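Local structure of sugar-binding transcriptional regulator, LacI family (Enterococcus faecalis, 3CS3) at residues I243-M247 and R248-A252. The protein probably acts as a LacI-family transcriptional repressor whose periplasmic-binding-protein-like domain senses a sugar and controls DNA binding. Residues are numbered along the deposited sequence; the frame is centred on the assembly and turned at random. Where two conformers were deposited one is given.
Sequences IIHLM and RGEAA. With SO4 (sulfate ion), chain E.
The imidazole of His245 carries Glu250 OE1 over one face, displaced toward the rim and 3.6 Å from His245 CG, with Arg248 NH1 near the same face in the modelled conformer, one of two; at the ring edge, close to its plane, lies the carbonyl oxygen of Ala251. The carboxylate of Glu250 stands almost perpendicular to the ring, at 87°, and so presents an oxygen rather than its flat side. In this conformer the guanidinium of Arg248 is tilted 44° from the imidazole and takes Ile244 CG2 over one face, 3.8 Å from Arg248 NE; that methyl is placed there because it stands anti to the backbone N. The Arg248 chain bends at chi3, and its NH1 meets the syn lone pair of Glu250 OE1 at 2.9 Å in a salt bridge that belongs to this alternative, the oxygen lying out of the guanidinium plane.

The helix 232-247 ends here in a Schellman motif. Glu250 N bonds to His245 O at 2.9 Å, and Gly249 N makes a weak bond to Leu246 O. Gly249 is the C' residue, and its positive phi (74°) is most easily adopted without a side chain. The chain then turns back so that the small Ala252 can set its CB 3.8 Å from His245 CB and near Leu246 CB. Leu246 and Ile244, both apolar, face inward, Leu246 onto Ser82 of strand 82-85 and Ile244 onto Leu34 of helix 23-35. Ala252 N donates a nearly straight bond of 2.7 Å to O2 of a sulfate, probably from the crystallisation liquor, which Arg96 also binds.

The turn thus links the helix to strand 255-262. Carboxylate and guanidinium, when paired, largely neutralise each other beside His245; their opposed influences leave the net effect on its protonation uncertain.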
loop_
_atom_site.group_PDB
_atom_site.type_symbol
_atom_site.label_atom_id
_atom_site.label_comp_id
_atom_site.label_asym_id
_atom_site.label_seq_id
_atom_site.Cartn_x
_atom_site.Cartn_y
_atom_site.Cartn_z
ATOM N N ILE A 243 14.446 18.280 -0.523
ATOM C CA ILE A 243 14.552 18.378 0.935
ATOM C C ILE A 243 16.020 18.470 1.391
ATOM O O ILE A 243 16.336 19.222 2.314
ATOM C CB ILE A 243 13.712 17.262 1.683
ATOM C CG1 ILE A 243 13.602 17.546 3.174
ATOM C CG2 ILE A 243 14.254 15.864 1.475
ATOM C CD1 ILE A 243 12.507 18.472 3.509
ATOM N N ILE A 244 16.908 17.741 0.715
ATOM C CA ILE A 244 18.343 17.840 0.970
ATOM C C ILE A 244 18.844 19.245 0.650
ATOM O O ILE A 244 19.384 19.916 1.526
ATOM C CB ILE A 244 19.156 16.777 0.182
ATOM C CG1 ILE A 244 18.773 15.349 0.617
ATOM C CG2 ILE A 244 20.667 17.018 0.315
ATOM C CD1 ILE A 244 18.825 15.080 2.121
ATOM N N HIS A 245 18.624 19.691 -0.588
ATOM C CA HIS A 245 19.047 21.018 -1.051
ATOM C C HIS A 245 18.498 22.137 -0.174
ATOM O O HIS A 245 19.221 23.070 0.155
ATOM C CB HIS A 245 18.639 21.244 -2.513
ATOM C CG HIS A 245 19.524 20.554 -3.508
ATOM N ND1 HIS A 245 19.918 19.239 -3.377
ATOM C CD2 HIS A 245 20.072 20.994 -4.664
ATOM C CE1 HIS A 245 20.682 18.904 -4.400
ATOM N NE2 HIS A 245 20.791 19.950 -5.197
ATOM N N LEU A 246 17.235 22.014 0.227
ATOM C CA LEU A 246 16.568 23.021 1.053
ATOM C C LEU A 246 17.167 23.128 2.456
ATOM O O LEU A 246 17.335 24.236 2.976
ATOM C CB LEU A 246 15.056 22.746 1.120
ATOM C CG LEU A 246 14.122 23.563 2.010
ATOM C CD1 LEU A 246 14.083 25.020 1.590
ATOM C CD2 LEU A 246 12.740 22.956 1.969
ATOM N N MET A 247 17.507 21.988 3.055
ATOM C CA MET A 247 18.046 21.991 4.412
ATOM C C MET A 247 19.541 22.302 4.454
ATOM O O MET A 247 20.089 22.590 5.519
ATOM C CB MET A 247 17.673 20.709 5.175
ATOM C CG MET A 247 18.640 19.537 5.117
ATOM S SD MET A 247 17.892 18.027 5.798
ATOM C CE MET A 247 16.603 18.703 6.837
ATOM N N ARG A 248 20.179 22.261 3.286
ATOM C CA ARG A 248 21.585 22.636 3.122
ATOM C C ARG A 248 21.711 24.085 2.652
ATOM O O ARG A 248 22.776 24.512 2.202
ATOM C CB ARG A 248 22.283 21.714 2.118
ATOM C CG ARG A 248 22.517 20.291 2.600
ATOM C CD ARG A 248 23.570 19.576 1.756
ATOM N NE ARG A 248 23.332 19.702 0.318
ATOM C CZ ARG A 248 24.052 19.095 -0.624
ATOM N NH1 ARG A 248 23.752 19.277 -1.905
ATOM N NH2 ARG A 248 25.069 18.306 -0.293
ATOM N N GLY A 249 20.610 24.831 2.737
ATOM C CA GLY A 249 20.573 26.248 2.378
ATOM C C GLY A 249 20.600 26.566 0.897
ATOM O O GLY A 249 20.531 27.736 0.513
ATOM N N GLU A 250 20.676 25.529 0.066
ATOM C CA GLU A 250 20.898 25.682 -1.372
ATOM C C GLU A 250 19.648 26.101 -2.148
ATOM O O GLU A 250 18.565 26.268 -1.573
ATOM C CB GLU A 250 21.502 24.398 -1.957
ATOM C CG GLU A 250 22.938 24.144 -1.513
ATOM C CD GLU A 250 23.344 22.680 -1.581
ATOM O OE1 GLU A 250 22.618 21.878 -2.207
ATOM O OE2 GLU A 250 24.398 22.331 -1.003
ATOM N N ALA A 251 19.824 26.293 -3.454
ATOM C CA ALA A 251 18.729 26.612 -4.357
ATOM C C ALA A 251 17.915 25.353 -4.637
ATOM O O ALA A 251 18.406 24.388 -5.239
ATOM C CB ALA A 251 19.256 27.219 -5.653
ATOM N N ALA A 252 16.667 25.379 -4.176
ATOM C CA ALA A 252 15.767 24.248 -4.279
ATOM C C ALA A 252 14.411 24.744 -4.754
ATOM O O ALA A 252 13.474 24.817 -3.972
ATOM C CB ALA A 252 15.640 23.569 -2.924
HETATM S S SO4 E . 15.202 28.624 -4.101
HETATM O O1 SO4 E . 13.836 28.307 -4.509
HETATM O O2 SO4 E . 15.665 27.646 -3.121
HETATM O O3 SO4 E . 16.081 28.596 -5.266
HETATM O O4 SO4 E . 15.219 29.957 -3.506
#